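Local structure of bacteriohemerythrin (4XPX) at residues A[54-57]-A[58-62]; A[100-103]-A[104-107]; A[114-118]-A[119-123]. The protein binds dioxygen at a non-haem site holding two iron atoms, and may store it or deliver it to oxygen-requiring enzymes. One frame throughout, in Å; residues are numbered along the deposited sequence.

Contact 1: residues A[54-57]-A[58-62]; sequences VVMH and FKSEE. With FE2 (Fe (II) ion), chain C; FE2 (Fe (II) ion), chain B.
His57 and Glu61, one helical turn apart, converge on the same iron(II) ion. Along Glu61, CB lies 3.8 Å from His57 O. Glu61 CG passes His57 CE1 at 3.6 Å. At the tip the carboxylate divides between two metals: Glu61 OE2 binds the iron of chain C at 2.2 Å, and Glu61 OE1 binds the iron of chain B at the same length. Tyr124 OH also hydrogen-bonds to OE2. The imidazole reaches the chain C iron through His57 NE2, at 2.1 Å, and its plane stands 70° from the carboxylate. His57 NE2 and Glu61 OE2 come within 2.9 Å as neighbouring ligands of one ion. On the side of the ring remote from the iron, His57 ND1 hydrogen-bonds to Gln20, which with the NE2-iron bond probably helps to fix the ring's rotation.

Three residues earlier in each segment, Val54 CG1 sits over a face of the Phe58 ring, 3.8 Å from its centroid, a CH-pi contact. Its chi1 of 170°, anti to the backbone N, brings this methyl over the ring, offset toward the rim. An i to i+4 histidine-glutamate pair with a bridging carboxylate is characteristic of the hemerythrin di-iron site in its four-helix bundle.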
ATOM      1  N   VAL A  54      -4.137  -3.369  -1.829  1.00  7.14           N
ATOM      2  CA  VAL A  54      -2.699  -3.188  -1.917  1.00  7.02           C
ATOM      3  C   VAL A  54      -2.069  -4.332  -2.730  1.00  7.49           C
ATOM      4  O   VAL A  54      -1.208  -4.095  -3.624  1.00  7.84           O
ATOM      5  CB  VAL A  54      -2.078  -3.061  -0.553  1.00  7.88           C
ATOM      6  CG1 VAL A  54      -0.538  -3.108  -0.622  1.00  8.96           C
ATOM      7  CG2 VAL A  54      -2.507  -1.725   0.084  1.00  8.67           C
ATOM      8  N   VAL A  55      -2.443  -5.563  -2.459  1.00  7.77           N
ATOM      9  CA  VAL A  55      -1.883  -6.694  -3.216  1.00  8.80           C
ATOM     10  C   VAL A  55      -2.217  -6.558  -4.678  1.00  8.65           C
ATOM     11  O   VAL A  55      -1.330  -6.843  -5.537  1.00  9.55           O
ATOM     12  CB  VAL A  55      -2.346  -7.992  -2.584  1.00 10.24           C
ATOM     13  CG1 VAL A  55      -2.115  -9.204  -3.527  1.00 15.16           C
ATOM     14  CG2 VAL A  55      -1.791  -8.231  -1.247  1.00 12.35           C
ATOM     15  N   MET A  56      -3.410  -6.151  -5.009  1.00  8.50           N
ATOM     16  CA  MET A  56      -3.778  -5.962  -6.389  1.00 10.03           C
ATOM     17  C   MET A  56      -2.974  -4.852  -7.035  1.00  7.50           C
ATOM     18  O   MET A  56      -2.497  -4.991  -8.206  1.00  8.99           O
ATOM     19  CB  MET A  56      -5.275  -5.673  -6.467  1.00 10.12           C
ATOM     20  CG  MET A  56      -5.804  -5.550  -7.859  1.00 15.35           C
ATOM     21  SD  MET A  56      -5.485  -3.924  -8.556  1.00 14.79           S
ATOM     22  CE  MET A  56      -6.338  -2.822  -7.462  1.00 18.23           C
ATOM     23  N   HIS A  57      -2.735  -3.754  -6.318  1.00  7.32           N
ATOM     24  CA  HIS A  57      -1.915  -2.671  -6.801  1.00  7.25           C
ATOM     25  C   HIS A  57      -0.495  -3.185  -7.111  1.00  7.00           C
ATOM     26  O   HIS A  57       0.108  -2.841  -8.171  1.00  7.44           O
ATOM     27  CB  HIS A  57      -1.878  -1.570  -5.755  1.00  7.24           C
ATOM     28  CG  HIS A  57      -0.809  -0.539  -6.034  1.00  7.42           C
ATOM     29  ND1 HIS A  57      -0.751   0.197  -7.195  1.00  7.50           N
ATOM     30  CD2 HIS A  57       0.291  -0.180  -5.323  1.00  7.11           C
ATOM     31  CE1 HIS A  57       0.349   0.969  -7.154  1.00  7.65           C
ATOM     32  NE2 HIS A  57       1.005   0.754  -6.032  1.00  7.85           N
ATOM     33  N   PHE A  58       0.081  -3.929  -6.196  1.00  7.65           N
ATOM     34  CA  PHE A  58       1.426  -4.463  -6.420  1.00  7.52           C
ATOM     35  C   PHE A  58       1.444  -5.308  -7.659  1.00  8.21           C
ATOM     36  O   PHE A  58       2.417  -5.231  -8.465  1.00  8.65           O
ATOM     37  CB  PHE A  58       1.894  -5.265  -5.209  1.00  8.19           C
ATOM     38  CG  PHE A  58       2.174  -4.412  -3.961  1.00  7.91           C
ATOM     39  CD1 PHE A  58       2.392  -5.099  -2.769  1.00  8.78           C
ATOM     40  CD2 PHE A  58       2.280  -3.048  -3.990  1.00  8.28           C
ATOM     41  CE1 PHE A  58       2.709  -4.406  -1.610  1.00  9.18           C
ATOM     42  CE2 PHE A  58       2.589  -2.408  -2.803  1.00  8.91           C
ATOM     43  CZ  PHE A  58       2.831  -3.051  -1.647  1.00  9.14           C
ATOM     44  N   LYS A  59       0.468  -6.155  -7.862  1.00  8.59           N
ATOM     45  CA  LYS A  59       0.390  -6.999  -9.066  1.00  9.92           C
ATOM     46  C   LYS A  59       0.306  -6.130 -10.284  1.00  9.59           C
ATOM     47  O   LYS A  59       0.886  -6.487 -11.347  1.00 10.05           O
ATOM     48  CB  LYS A  59      -0.763  -7.963  -8.944  1.00 10.61           C
ATOM     49  CG  LYS A  59      -0.577  -9.068  -7.991  1.00 15.88           C
ATOM     50  CD  LYS A  59      -1.876  -9.906  -7.976  1.00 22.74           C
ATOM     51  CE  LYS A  59      -1.798 -11.027  -6.979  1.00 28.06           C
ATOM     52  NZ  LYS A  59      -3.207 -11.567  -7.108  1.00 29.62           N
ATOM     53  N   SER A  60      -0.441  -5.052 -10.224  1.00  9.65           N
ATOM     54  CA  SER A  60      -0.566  -4.179 -11.370  1.00  9.50           C
ATOM     55  C   SER A  60       0.751  -3.549 -11.746  1.00  8.25           C
ATOM     56  O   SER A  60       1.156  -3.542 -12.952  1.00  9.39           O
ATOM     57  CB  SER A  60      -1.566  -3.076 -11.076  1.00  9.99           C
ATOM     58  OG  SER A  60      -2.885  -3.525 -10.758  1.00 11.97           O
ATOM     59  N   GLU A  61       1.467  -3.008 -10.765  1.00  8.07           N
ATOM     60  CA  GLU A  61       2.776  -2.431 -11.026  1.00  7.85           C
ATOM     61  C   GLU A  61       3.721  -3.538 -11.545  1.00  7.98           C
ATOM     62  O   GLU A  61       4.514  -3.272 -12.507  1.00  9.10           O
ATOM     63  CB  GLU A  61       3.423  -1.868  -9.753  1.00  8.37           C
ATOM     64  CG  GLU A  61       2.805  -0.561  -9.272  1.00  8.04           C
ATOM     65  CD  GLU A  61       3.598   0.031  -8.113  1.00  7.07           C
ATOM     66  OE1 GLU A  61       4.492  -0.628  -7.617  1.00  7.97           O
ATOM     67  OE2 GLU A  61       3.264   1.215  -7.754  1.00  7.32           O
ATOM     68  N   GLU A  62       3.716  -4.688 -10.948  1.00  8.64           N
ATOM     69  CA  GLU A  62       4.681  -5.745 -11.332  1.00  9.16           C
ATOM     70  C   GLU A  62       4.427  -6.201 -12.729  1.00  9.06           C
ATOM     71  O   GLU A  62       5.413  -6.444 -13.488  1.00  9.66           O
ATOM     72  CB  GLU A  62       4.586  -6.907 -10.350  1.00  9.43           C
ATOM     73  CG  GLU A  62       5.161  -6.547  -9.001  1.00  9.24           C
ATOM     74  CD  GLU A  62       4.741  -7.465  -7.874  1.00  9.95           C
ATOM     75  OE1 GLU A  62       4.370  -8.671  -8.158  1.00 13.87           O
ATOM     76  OE2 GLU A  62       4.823  -7.091  -6.670  1.00  9.88           O
TER
HETATM   77 FE   FE2 C 202       2.864   1.762  -5.637  1.00  7.98          FE
HETATM   78 FE   FE2 B 201       5.669  -0.248  -5.841  1.00  7.01          FE
HETATM   79  O   HOH W   1       3.754   0.247  -4.717  1.00 10.45           O
HETATM   80  O   HOH W   2       2.439   1.898  -3.162  1.00  4.72           O

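Contact 2: residues A[100-103]-A[104-107]; sequences EVNQ and DTTR
Asn102 and Thr105 exchange bonds across the first turn of helix 103-121. Asn102 N donates to Thr105 OG1 at 3.0 Å, and the nearly straight N-H...O angle of 169° marks a well-formed bond. In return, Asn102 OD1 accepts from the start of the helix: a weak, bent bond from Asp104 N at 2.8 Å, and a longer weak one from Thr105 N at 3.4 Å. OD1 reaches these amides because chi1 of 60° puts the asparagine CG between its own backbone N and carbonyl carbon, turning OD1 back over the amides that follow. Thr105 N also donates to Asn102 O at 2.9 Å, from well above the carbonyl plane.

One step farther out, Gln103 O accepts from Arg107 N at 2.9 Å and lies over the centre of one face of the Arg107 guanidinium, 3.4 Å above its plane. At the edge of that group, and in its plane, Asp104 OD1 forms a salt bridge with Arg107 NH2 at 2.9 Å. The guanidinium thus has a carbonyl oxygen over one face and a carboxylate at its edge, with chi3 of -71° folding the chain back over the turn.

Beyond this shell, His32 of helix 15-34 receives Gln103 NE2 on its backbone O and pairs through ND1 with Thr106 OG1. Val101 packs on Leu90 and Phe94 of helix 73-95 and on Ile43 and Leu47 of helix 40-67, seating the incoming loop on the bundle. The reciprocal bonding of Asn102 and Thr105 is a capping box, with Asn102 as the N-cap of helix 103-121.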
ATOM      1  N   GLU A 100      -3.967  -6.828  17.925  1.00 14.09           N
ATOM      2  CA  GLU A 100      -4.934  -5.798  17.645  1.00 14.19           C
ATOM      3  C   GLU A 100      -4.416  -4.921  16.525  1.00 13.25           C
ATOM      4  O   GLU A 100      -3.190  -4.880  16.289  1.00 15.69           O
ATOM      5  CB  GLU A 100      -5.205  -4.919  18.845  1.00 15.66           C
ATOM      6  CG  GLU A 100      -5.802  -5.674  20.051  1.00 19.62           C
ATOM      7  CD  GLU A 100      -7.038  -6.493  19.698  1.00 19.68           C
ATOM      8  OE1 GLU A 100      -7.813  -6.297  18.721  1.00 20.84           O
ATOM      9  OE2 GLU A 100      -7.251  -7.532  20.371  1.00 26.36           O
ATOM     10  N   VAL A 101      -5.313  -4.290  15.825  1.00 11.46           N
ATOM     11  CA  VAL A 101      -4.975  -3.253  14.874  1.00 10.11           C
ATOM     12  C   VAL A 101      -5.286  -1.926  15.539  1.00  9.60           C
ATOM     13  O   VAL A 101      -6.394  -1.743  16.067  1.00 13.02           O
ATOM     14  CB  VAL A 101      -5.741  -3.501  13.580  1.00 13.09           C
ATOM     15  CG1 VAL A 101      -5.726  -2.285  12.714  1.00 13.80           C
ATOM     16  CG2 VAL A 101      -5.073  -4.765  12.895  1.00 15.68           C
ATOM     17  N   ASN A 102      -4.332  -0.993  15.492  1.00  9.05           N
ATOM     18  CA  ASN A 102      -4.496   0.314  16.126  1.00  8.55           C
ATOM     19  C   ASN A 102      -3.826   1.342  15.237  1.00  7.49           C
ATOM     20  O   ASN A 102      -3.412   1.030  14.102  1.00  8.28           O
ATOM     21  CB  ASN A 102      -4.015   0.249  17.536  1.00  9.11           C
ATOM     22  CG  ASN A 102      -2.581  -0.136  17.607  1.00  8.89           C
ATOM     23  OD1 ASN A 102      -1.757   0.229  16.750  1.00 10.22           O
ATOM     24  ND2 ASN A 102      -2.205  -0.916  18.640  1.00 11.04           N
ATOM     25  N   GLN A 103      -3.760   2.576  15.688  1.00  8.22           N
ATOM     26  CA  GLN A 103      -3.231   3.633  14.855  1.00  8.00           C
ATOM     27  C   GLN A 103      -1.693   3.486  14.648  1.00  8.73           C
ATOM     28  O   GLN A 103      -1.135   4.174  13.759  1.00  8.63           O
ATOM     29  CB  GLN A 103      -3.580   5.018  15.327  1.00  8.30           C
ATOM     30  CG  GLN A 103      -5.059   5.291  15.133  1.00  8.55           C
ATOM     31  CD  GLN A 103      -5.459   6.740  15.315  1.00  8.46           C
ATOM     32  OE1 GLN A 103      -4.758   7.515  16.019  1.00  8.91           O
ATOM     33  NE2 GLN A 103      -6.552   7.127  14.699  1.00  9.19           N
ATOM     34  N   ASP A 104      -0.996   2.638  15.449  1.00  8.45           N
ATOM     35  CA  ASP A 104       0.377   2.345  15.039  1.00  8.74           C
ATOM     36  C   ASP A 104       0.418   1.456  13.829  1.00  8.31           C
ATOM     37  O   ASP A 104       1.377   1.553  13.023  1.00  9.17           O
ATOM     38  CB  ASP A 104       1.136   1.644  16.162  1.00  9.73           C
ATOM     39  CG  ASP A 104       1.463   2.532  17.299  1.00 11.28           C
ATOM     40  OD1 ASP A 104       0.957   3.613  17.462  1.00 13.13           O
ATOM     41  OD2 ASP A 104       2.398   2.103  18.040  1.00 20.75           O
ATOM     42  N   THR A 105      -0.600   0.618  13.619  1.00  8.41           N
ATOM     43  CA  THR A 105      -0.628  -0.200  12.441  1.00  8.83           C
ATOM     44  C   THR A 105      -0.756   0.667  11.199  1.00  8.24           C
ATOM     45  O   THR A 105      -0.032   0.506  10.188  1.00  8.53           O
ATOM     46  CB  THR A 105      -1.860  -1.162  12.471  1.00  9.81           C
ATOM     47  OG1 THR A 105      -1.999  -1.734  13.783  1.00 11.05           O
ATOM     48  CG2 THR A 105      -1.731  -2.176  11.351  1.00 12.58           C
ATOM     49  N   THR A 106      -1.719   1.619  11.234  1.00  8.65           N
ATOM     50  CA  THR A 106      -1.912   2.519  10.081  1.00  8.23           C
ATOM     51  C   THR A 106      -0.775   3.472   9.920  1.00  7.39           C
ATOM     52  O   THR A 106      -0.398   3.745   8.749  1.00  7.87           O
ATOM     53  CB  THR A 106      -3.256   3.205  10.206  1.00  8.04           C
ATOM     54  OG1 THR A 106      -3.418   3.674  11.515  1.00  9.42           O
ATOM     55  CG2 THR A 106      -4.379   2.262   9.837  1.00 11.75           C
ATOM     56  N   ARG A 107      -0.143   3.964  10.997  1.00  7.35           N
ATOM     57  CA  ARG A 107       1.069   4.775  10.783  1.00  7.96           C
ATOM     58  C   ARG A 107       2.191   3.976  10.191  1.00  7.35           C
ATOM     59  O   ARG A 107       2.989   4.553   9.401  1.00  8.10           O
ATOM     60  CB  ARG A 107       1.502   5.465  12.061  1.00  8.22           C
ATOM     61  CG  ARG A 107       0.711   6.686  12.426  1.00  8.94           C
ATOM     62  CD  ARG A 107       1.310   7.435  13.589  1.00  9.70           C
ATOM     63  NE  ARG A 107       1.126   6.696  14.823  1.00 10.33           N
ATOM     64  CZ  ARG A 107       0.031   6.958  15.647  1.00  9.59           C
ATOM     65  NH1 ARG A 107      -0.780   7.851  15.411  1.00 11.34           N
ATOM     66  NH2 ARG A 107      -0.122   6.195  16.712  1.00 10.99           N
TER

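Contact 3: residues A[114-118]-A[119-123]; sequences VNHIP and KVDKL. With FE2 (Fe (II) ion), chain B; FE2 (Fe (II) ion), chain C.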
ATOM      1  N   VAL A 114       4.878   6.280   2.242  1.00  8.02           N
ATOM      2  CA  VAL A 114       5.484   7.575   2.013  1.00  8.55           C
ATOM      3  C   VAL A 114       6.967   7.438   1.660  1.00  8.64           C
ATOM      4  O   VAL A 114       7.530   8.374   1.072  1.00  9.63           O
ATOM      5  CB  VAL A 114       5.190   8.590   3.075  1.00 10.38           C
ATOM      6  CG1 VAL A 114       3.633   8.783   3.188  1.00 10.84           C
ATOM      7  CG2 VAL A 114       5.826   8.382   4.195  1.00 12.21           C
ATOM      8  N   ASN A 115       7.619   6.319   2.112  1.00  8.00           N
ATOM      9  CA  ASN A 115       8.953   6.046   1.602  1.00  7.93           C
ATOM     10  C   ASN A 115       8.922   5.358   0.240  1.00  7.66           C
ATOM     11  O   ASN A 115       9.808   5.575  -0.586  1.00  8.87           O
ATOM     12  CB  ASN A 115       9.744   5.200   2.601  1.00 20.00           C
ATOM     13  CG  ASN A 115      10.135   5.977   3.842  1.00 20.00           C
ATOM     14  OD1 ASN A 115      11.057   6.793   3.813  1.00 20.00           O
ATOM     15  ND2 ASN A 115       9.434   5.729   4.942  1.00 20.00           N
ATOM     16  N   HIS A 116       8.094   4.332   0.078  1.00  6.91           N
ATOM     17  CA  HIS A 116       8.161   3.534  -1.134  1.00  7.29           C
ATOM     18  C   HIS A 116       7.757   4.323  -2.378  1.00  7.23           C
ATOM     19  O   HIS A 116       8.371   4.164  -3.435  1.00  7.54           O
ATOM     20  CB  HIS A 116       7.143   2.363  -1.004  1.00  7.18           C
ATOM     21  CG  HIS A 116       7.153   1.408  -2.160  1.00  7.29           C
ATOM     22  ND1 HIS A 116       8.061   0.376  -2.292  1.00  7.45           N
ATOM     23  CD2 HIS A 116       6.346   1.358  -3.241  1.00  7.58           C
ATOM     24  CE1 HIS A 116       7.771  -0.284  -3.412  1.00  7.37           C
ATOM     25  NE2 HIS A 116       6.740   0.255  -4.029  1.00  7.42           N
ATOM     26  N   ILE A 117       6.705   5.126  -2.297  1.00  7.01           N
ATOM     27  CA  ILE A 117       6.226   5.763  -3.505  1.00  7.34           C
ATOM     28  C   ILE A 117       7.281   6.717  -4.091  1.00  7.56           C
ATOM     29  O   ILE A 117       7.621   6.631  -5.259  1.00  8.16           O
ATOM     30  CB  ILE A 117       4.840   6.376  -3.330  1.00  7.30           C
ATOM     31  CG1 ILE A 117       3.814   5.281  -3.088  1.00  8.22           C
ATOM     32  CG2 ILE A 117       4.489   7.218  -4.572  1.00  9.10           C
ATOM     33  CD1 ILE A 117       2.490   5.788  -2.557  1.00  8.70           C
ATOM     34  N   PRO A 118       7.888   7.610  -3.294  1.00  8.45           N
ATOM     35  CA  PRO A 118       8.879   8.548  -3.883  1.00  9.50           C
ATOM     36  C   PRO A 118      10.177   7.849  -4.209  1.00  9.22           C
ATOM     37  O   PRO A 118      10.843   8.287  -5.174  1.00 11.40           O
ATOM     38  CB  PRO A 118       9.107   9.572  -2.782  1.00 10.50           C
ATOM     39  CG  PRO A 118       7.910   9.480  -1.898  1.00 11.09           C
ATOM     40  CD  PRO A 118       7.539   8.068  -1.929  1.00  8.59           C
ATOM     41  N   LYS A 119      10.620   6.863  -3.427  1.00  9.40           N
ATOM     42  CA  LYS A 119      11.968   6.324  -3.581  1.00  9.47           C
ATOM     43  C   LYS A 119      12.030   5.095  -4.458  1.00  9.30           C
ATOM     44  O   LYS A 119      13.163   4.675  -4.866  1.00 10.43           O
ATOM     45  CB  LYS A 119      12.648   6.037  -2.225  1.00 10.77           C
ATOM     46  CG  LYS A 119      12.737   7.236  -1.379  1.00 13.62           C
ATOM     47  CD  LYS A 119      13.441   7.292  -0.167  1.00 24.33           C
ATOM     48  CE  LYS A 119      13.216   8.728   0.386  1.00 36.58           C
ATOM     49  NZ  LYS A 119      12.143   8.817   1.446  1.00 38.26           N
ATOM     50  N   VAL A 120      10.871   4.455  -4.673  1.00  8.63           N
ATOM     51  CA  VAL A 120      10.847   3.206  -5.420  1.00  8.16           C
ATOM     52  C   VAL A 120       9.898   3.355  -6.601  1.00  7.17           C
ATOM     53  O   VAL A 120      10.297   3.160  -7.750  1.00  9.01           O
ATOM     54  CB  VAL A 120      10.467   1.983  -4.506  1.00  8.15           C
ATOM     55  CG1 VAL A 120      10.631   0.692  -5.300  1.00  9.46           C
ATOM     56  CG2 VAL A 120      11.320   1.975  -3.258  1.00 10.30           C
ATOM     57  N   ASP A 121       8.632   3.726  -6.385  1.00  7.30           N
ATOM     58  CA  ASP A 121       7.705   3.841  -7.495  1.00  7.38           C
ATOM     59  C   ASP A 121       8.072   4.945  -8.458  1.00  7.47           C
ATOM     60  O   ASP A 121       7.942   4.774  -9.683  1.00  8.22           O
ATOM     61  CB  ASP A 121       6.248   4.040  -7.023  1.00  7.38           C
ATOM     62  CG  ASP A 121       5.625   2.816  -6.406  1.00  7.10           C
ATOM     63  OD1 ASP A 121       6.175   1.702  -6.558  1.00  7.15           O
ATOM     64  OD2 ASP A 121       4.553   3.016  -5.770  1.00  7.88           O
ATOM     65  N   LYS A 122       8.487   6.117  -7.995  1.00  8.31           N
ATOM     66  CA  LYS A 122       8.775   7.169  -8.936  1.00  8.87           C
ATOM     67  C   LYS A 122       9.794   6.716  -9.949  1.00  8.71           C
ATOM     68  O   LYS A 122       9.849   7.276 -11.106  1.00 10.20           O
ATOM     69  CB  LYS A 122       9.234   8.462  -8.253  1.00 10.10           C
ATOM     70  CG  LYS A 122       8.090   9.258  -7.663  1.00 11.08           C
ATOM     71  CD  LYS A 122       8.665  10.599  -7.076  1.00 11.64           C
ATOM     72  CE  LYS A 122       7.573  11.371  -6.373  1.00 14.93           C
ATOM     73  NZ  LYS A 122       8.077  12.783  -6.181  1.00 17.25           N
ATOM     74  N   LEU A 123      10.703   5.847  -9.591  1.00  9.37           N
ATOM     75  CA  LEU A 123      11.782   5.429 -10.498  1.00  9.64           C
ATOM     76  C   LEU A 123      11.242   4.722 -11.723  1.00  9.38           C
ATOM     77  O   LEU A 123      11.972   4.697 -12.775  1.00 10.07           O
ATOM     78  CB  LEU A 123      12.763   4.518  -9.801  1.00 10.57           C
ATOM     79  CG  LEU A 123      13.465   5.183  -8.623  1.00 12.65           C
ATOM     80  CD1 LEU A 123      14.476   4.232  -7.981  1.00 15.34           C
ATOM     81  CD2 LEU A 123      14.146   6.470  -8.950  1.00 18.30           C
TER
HETATM   82 FE   FE2 B 201       5.669  -0.248  -5.841  1.00  7.01          FE
HETATM   83 FE   FE2 C 202       2.864   1.762  -5.637  1.00  7.98          FE
HETATM   84  O   HOH W   1       3.754   0.247  -4.717  1.00 10.45           O
HETATM   85  O   HOH W   2       2.439   1.898  -3.162  1.00  4.72           O
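Val120 lays its CB over one face of the His116 imidazole, 3.8 Å from the ring centroid and 20° off the ring normal, a CH-pi contact displaced toward the rim. Its CG1 reaches on to His116 CE1, and Val120 also touches His76 of helix 73-95. The histidine's chi1 of -177°, with CG anti to the backbone N, swings the ring to the metal, where His116 NE2 binds the iron of chain B at 2.2 Å. Trp112 stacks on the same imidazole and the His76 ring meets it steeply, which probably limits its rotation further.

Asp121 approaches from the following turn with its carboxylate perpendicular to that ring. Asp121 OD1 binds the chain B iron at 2.1 Å, while Asp121 OD2 binds the chain C iron at the same distance. Beside Asp121 OD2, Ile117 CG1 packs at 3.6 Å and itself rests on His21 and Phe25 of helix 15-34.

The two ligands are five residues apart, and the backbone shows how they meet. The helix is kinked at Pro118, whose ring nitrogen has no hydrogen to give to the turn before. At 119-121 it widens into a pi-type turn: His116 O accepts from both Val120 N and Asp121 N, the second at 3.0 Å, and Lys122 N bonds to Ile117 O at 2.9 Å, again five residues back. On the outer side, Lys119 NZ makes a weak bond to Asn115 OD1, while Asn115 ND2 hydrogen-bonds to Asp111 O.

With one carboxylate oxygen on each metal, Asp121 ties the irons together beside water 1, which bridges both. Its negative charge probably offsets part of the charge of the iron(II) pair, while the neighbouring imidazole supplies a nitrogen donor to one iron alone.

How the contacts relate
From the N terminus, contact 1 comes first, within helix 40-67. Helix 73-95 follows, and contact 2 then ends the loop after it by opening helix 103-121; contact 3 lies near the other end of that helix. The three are in series, neither nested nor crossed, and each joins adjacent segments of the chain, so none closes a long loop. Contacts 1 and 3 meet through the metals: Glu61 OE2 and Asp121 OD2 are 3.0 Å apart on the chain C iron, tying helix 40-67 to helix 103-121. Contact 2 is remote from the irons, its centre about 22 Å from the centre of either other contact.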